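Local coordinates for protein putative HAD-hydrolase YfnB (Bacillus subtilis, PDB 3ED5) that is a putative hydrolase of the haloacid dehalogenase superfamily, probably a 5'-nucleotidase like other members of the YjjG family, at residues W56-F59 and K63-R66; Y166-E169 and Q173-A176. All coordinates share one frame; numbering follows the deposited sequence. Where two conformers were deposited one is given.

Interaction 1: residues W56-F59 and K63-R66; sequences WRAF and KMTR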
loop_
_atom_site.group_PDB
_atom_site.type_symbol
_atom_site.label_atom_id
_atom_site.label_comp_id
_atom_site.label_asym_id
_atom_site.label_seq_id
_atom_site.Cartn_x
_atom_site.Cartn_y
_atom_site.Cartn_z
ATOM N N TRP A 56 -10.663 -4.550 4.497
ATOM C CA TRP A 56 -9.275 -4.109 4.825
ATOM C C TRP A 56 -9.288 -3.167 6.018
ATOM O O TRP A 56 -8.394 -3.237 6.878
ATOM C CB TRP A 56 -8.521 -3.474 3.631
ATOM C CG TRP A 56 -8.028 -4.486 2.677
ATOM C CD1 TRP A 56 -8.771 -5.068 1.628
ATOM C CD2 TRP A 56 -6.753 -5.136 2.666
ATOM N NE1 TRP A 56 -7.994 -6.000 0.974
ATOM C CE2 TRP A 56 -6.756 -6.056 1.586
ATOM C CE3 TRP A 56 -5.556 -4.972 3.421
ATOM C CZ2 TRP A 56 -5.646 -6.844 1.258
ATOM C CZ3 TRP A 56 -4.444 -5.783 3.098
ATOM C CH2 TRP A 56 -4.498 -6.712 2.026
ATOM N N ARG A 57 -10.280 -2.286 6.104
ATOM C CA ARG A 57 -10.354 -1.418 7.286
ATOM C C ARG A 57 -10.514 -2.240 8.561
ATOM O O ARG A 57 -9.872 -1.943 9.574
ATOM C CB ARG A 57 -11.488 -0.376 7.206
ATOM C CG ARG A 57 -11.148 0.767 6.242
ATOM C CD ARG A 57 -10.014 1.678 6.814
ATOM N NE ARG A 57 -10.494 2.333 8.023
ATOM C CZ ARG A 57 -9.924 2.259 9.219
ATOM N NH1 ARG A 57 -8.794 1.583 9.409
ATOM N NH2 ARG A 57 -10.487 2.897 10.235
ATOM N N ALA A 58 -11.369 -3.267 8.522
ATOM C CA ALA A 58 -11.577 -4.135 9.705
ATOM C C ALA A 58 -10.245 -4.793 10.100
ATOM O O ALA A 58 -9.877 -4.825 11.298
ATOM C CB ALA A 58 -12.676 -5.180 9.457
ATOM N N PHE A 59 -9.480 -5.228 9.103
ATOM C CA PHE A 59 -8.121 -5.766 9.373
ATOM C C PHE A 59 -7.176 -4.719 9.988
ATOM O O PHE A 59 -6.511 -5.008 10.995
ATOM C CB PHE A 59 -7.568 -6.383 8.100
ATOM C CG PHE A 59 -6.058 -6.473 8.037
ATOM C CD1 PHE A 59 -5.345 -7.363 8.850
ATOM C CD2 PHE A 59 -5.375 -5.708 7.107
ATOM C CE1 PHE A 59 -3.949 -7.467 8.732
ATOM C CE2 PHE A 59 -3.966 -5.798 6.975
ATOM C CZ PHE A 59 -3.268 -6.685 7.805
ATOM N N LYS A 63 -9.824 -6.154 13.761
ATOM C CA LYS A 63 -11.126 -6.805 13.905
ATOM C C LYS A 63 -11.286 -7.999 12.980
ATOM O O LYS A 63 -12.345 -8.676 12.983
ATOM C CB LYS A 63 -12.235 -5.763 13.644
ATOM C CG LYS A 63 -12.291 -4.701 14.751
ATOM C CD LYS A 63 -13.337 -3.634 14.433
ATOM C CE LYS A 63 -13.501 -2.671 15.590
ATOM N NZ LYS A 63 -14.828 -1.968 15.480
HETATM N N MSE A 64 -10.240 -8.285 12.201
HETATM C CA MSE A 64 -10.271 -9.366 11.228
HETATM C C MSE A 64 -8.837 -9.653 10.843
HETATM O O MSE A 64 -7.980 -8.744 10.896
HETATM C CB MSE A 64 -11.134 -8.960 10.007
HETATM C CG MSE A 64 -11.178 -9.958 8.910
HETATM SE SE MSE A 64 -12.505 -9.416 7.498
HETATM C CE MSE A 64 -14.060 -9.221 8.559
ATOM N N THR A 65 -8.542 -10.915 10.543
ATOM C CA THR A 65 -7.221 -11.264 10.005
ATOM C C THR A 65 -7.166 -10.955 8.515
ATOM O O THR A 65 -8.206 -10.945 7.834
ATOM C CB THR A 65 -6.863 -12.749 10.205
ATOM O OG1 THR A 65 -7.771 -13.563 9.456
ATOM C CG2 THR A 65 -6.895 -13.140 11.678
ATOM N N ARG A 66 -5.963 -10.734 7.985
ATOM C CA ARG A 66 -5.858 -10.506 6.534
ATOM C C ARG A 66 -6.336 -11.722 5.729
ATOM O O ARG A 66 -6.928 -11.563 4.642
ATOM C CB ARG A 66 -4.431 -10.138 6.129
ATOM C CG ARG A 66 -4.394 -9.417 4.761
ATOM C CD ARG A 66 -2.949 -9.166 4.323
ATOM N NE ARG A 66 -2.232 -10.433 4.238
ATOM C CZ ARG A 66 -0.910 -10.546 4.324
ATOM N NH1 ARG A 66 -0.174 -9.451 4.510
ATOM N NH2 ARG A 66 -0.336 -11.744 4.247
HETATM O O HOH W 1 -6.110 -7.413 12.357
#
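Arg66 runs alongside the Phe59 ring, the aliphatic root of the arginine covering one face. Arg66 CB sits 4.0 Å from the centroid of the Phe59 ring, 19° off its normal, a CH-pi contact displaced toward CE1. With CG anti to the backbone N (chi1 -160°), the arginine runs on past the phenyl group to Trp56, where Arg66 CD comes obliquely within 3.7 Å of Trp56 CH2, on the six-membered ring of the indole. The guanidinium beyond forms a salt bridge to Glu152 and a hydrogen bond to Asn126 O; both partners follow strands of the core sheet, and the arginine thus spans from cap to core. At the edge of the phenyl ring, in its plane, lies Met64 O, which also receives a CA-H...O contact from Phe59 CA at 3.3 Å. One water bridges Phe59 O and Met64 O. Nearer the turn, selenomethionine Met64 places its CB 4.1 Å from Ala58 CB, while Lys63 N donates to Ala58 O over 2.8 Å. Thr65 then N-caps the next helix through a bond from Glu68 N. The whole is a short helix-loop-helix connection between helices 42-60 and 66-80, consistent with the helical C1-type cap of many HAD hydrolases.

Interaction 2: residues Y166-E169 and Q173-A176; sequences YVFE and QFSA
Phe168 and Phe174 meet face to face in an offset stack, with ring centroids 4.0 Å apart and planes only 13° from parallel. The slide between them puts Phe174 CZ over the centre of the Phe168 ring, 3.4 Å from Phe168 CD1. In return the Phe174 ring receives the root of its partner: Phe168 CG lies above its rim, and Phe168 CB makes a CH-pi contact 3.9 Å from its centroid, 18° off the normal. Phe174 CB itself rests 3.6 Å from Phe168 O. The stack ties helix 161-169 to the loop that leads into strand 179-183, within an alpha-to-beta connection of the Rossmann-like HAD core. Phe174 points its CB at the helix and has CG anti to the backbone N (chi1 173°), which carries the ring out to lie over that of Phe168. Behind the Phe174 ring, on the face opposite the stack, the chain folds back and sets Ala176 N 3.4 Å above the plane, near the rim. Further out, Phe168 also touches Ala196 and Leu198, in the loop following helix 186-195, and Ser175 O accepts a hydrogen bond from Thr179 OG1.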
loop_
_atom_site.group_PDB
_atom_site.type_symbol
_atom_site.label_atom_id
_atom_site.label_comp_id
_atom_site.label_asym_id
_atom_site.label_seq_id
_atom_site.Cartn_x
_atom_site.Cartn_y
_atom_site.Cartn_z
ATOM N N TYR A 166 8.151 -2.654 15.619
ATOM C CA TYR A 166 8.860 -3.735 14.968
ATOM C C TYR A 166 9.837 -3.205 13.905
ATOM O O TYR A 166 11.026 -3.604 13.864
ATOM C CB TYR A 166 7.825 -4.707 14.333
ATOM C CG TYR A 166 8.451 -5.865 13.590
ATOM C CD1 TYR A 166 8.490 -7.142 14.157
ATOM C CD2 TYR A 166 8.957 -5.694 12.295
ATOM C CE1 TYR A 166 9.077 -8.216 13.455
ATOM C CE2 TYR A 166 9.537 -6.738 11.604
ATOM C CZ TYR A 166 9.592 -7.984 12.181
ATOM O OH TYR A 166 10.169 -9.018 11.471
ATOM N N VAL A 167 9.341 -2.280 13.085
ATOM C CA VAL A 167 10.141 -1.635 12.031
ATOM C C VAL A 167 11.296 -0.846 12.663
ATOM O O VAL A 167 12.457 -0.972 12.235
ATOM C CB VAL A 167 9.292 -0.667 11.235
ATOM C CG1 VAL A 167 10.143 0.161 10.224
ATOM C CG2 VAL A 167 8.200 -1.461 10.492
ATOM N N PHE A 168 10.965 -0.040 13.656
ATOM C CA PHE A 168 12.009 0.839 14.274
ATOM C C PHE A 168 13.155 0.062 14.906
ATOM O O PHE A 168 14.316 0.491 14.843
ATOM C CB PHE A 168 11.397 1.795 15.302
ATOM C CG PHE A 168 10.335 2.711 14.742
ATOM C CD1 PHE A 168 10.184 2.891 13.365
ATOM C CD2 PHE A 168 9.504 3.412 15.618
ATOM C CE1 PHE A 168 9.218 3.766 12.852
ATOM C CE2 PHE A 168 8.520 4.291 15.123
ATOM C CZ PHE A 168 8.375 4.458 13.732
ATOM N N GLU A 169 12.834 -1.078 15.519
ATOM C CA GLU A 169 13.864 -1.900 16.158
ATOM C C GLU A 169 14.829 -2.465 15.113
ATOM O O GLU A 169 15.903 -2.892 15.435
ATOM C CB GLU A 169 13.205 -3.035 16.949
ATOM C CG GLU A 169 12.498 -2.598 18.223
ATOM C CD GLU A 169 13.423 -1.880 19.229
ATOM O OE1 GLU A 169 14.476 -2.437 19.604
ATOM O OE2 GLU A 169 13.092 -0.737 19.641
ATOM N N GLN A 173 20.456 2.676 13.974
ATOM C CA GLN A 173 20.527 4.095 14.355
ATOM C C GLN A 173 19.228 4.854 14.045
ATOM O O GLN A 173 19.250 6.031 13.646
ATOM C CB GLN A 173 21.720 4.781 13.668
ATOM C CG GLN A 173 23.083 4.195 14.033
ATOM C CD GLN A 173 23.586 4.690 15.367
ATOM O OE1 GLN A 173 23.230 4.151 16.413
ATOM N NE2 GLN A 173 24.425 5.718 15.340
ATOM N N PHE A 174 18.093 4.183 14.220
ATOM C CA PHE A 174 16.789 4.791 13.934
ATOM C C PHE A 174 16.571 6.072 14.742
ATOM O O PHE A 174 16.736 6.056 15.964
ATOM C CB PHE A 174 15.640 3.823 14.264
ATOM C CG PHE A 174 14.282 4.470 14.153
ATOM C CD1 PHE A 174 13.590 4.866 15.296
ATOM C CD2 PHE A 174 13.747 4.760 12.911
ATOM C CE1 PHE A 174 12.359 5.513 15.188
ATOM C CE2 PHE A 174 12.537 5.417 12.805
ATOM C CZ PHE A 174 11.842 5.784 13.957
ATOM N N SER A 175 16.194 7.152 14.059
ATOM C CA SER A 175 15.740 8.382 14.704
ATOM C C SER A 175 14.399 8.807 14.105
ATOM O O SER A 175 14.340 9.125 12.922
ATOM C CB SER A 175 16.788 9.492 14.492
ATOM O OG SER A 175 16.255 10.784 14.756
ATOM N N ALA A 176 13.349 8.848 14.926
ATOM C CA ALA A 176 12.023 9.301 14.460
ATOM C C ALA A 176 12.074 10.703 13.852
ATOM O O ALA A 176 11.489 10.938 12.798
ATOM C CB ALA A 176 11.000 9.257 15.589
#

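How the interactions relate
The two interactions follow one another along the chain, and each folds the end of a helix against the residues just after it. Their centres are 25 Å apart and their nearest atoms about 12 Å, without touching. Interaction 1 belongs to the helical cap, between helices 42-60 and 66-80; interaction 2 belongs to the core, between helix 161-169 and strand 179-183 of the six-stranded parallel sheet. Only interaction 1 approaches the probable active site: the Trp56 side chain is about 9 Å from that of Asp13, the probable nucleophile, and about 3 Å from a formic acid probably from the crystallisation liquor. Interaction 1 thus shapes the cap beside that site, while interaction 2 holds a helix-to-strand connection on the core surface.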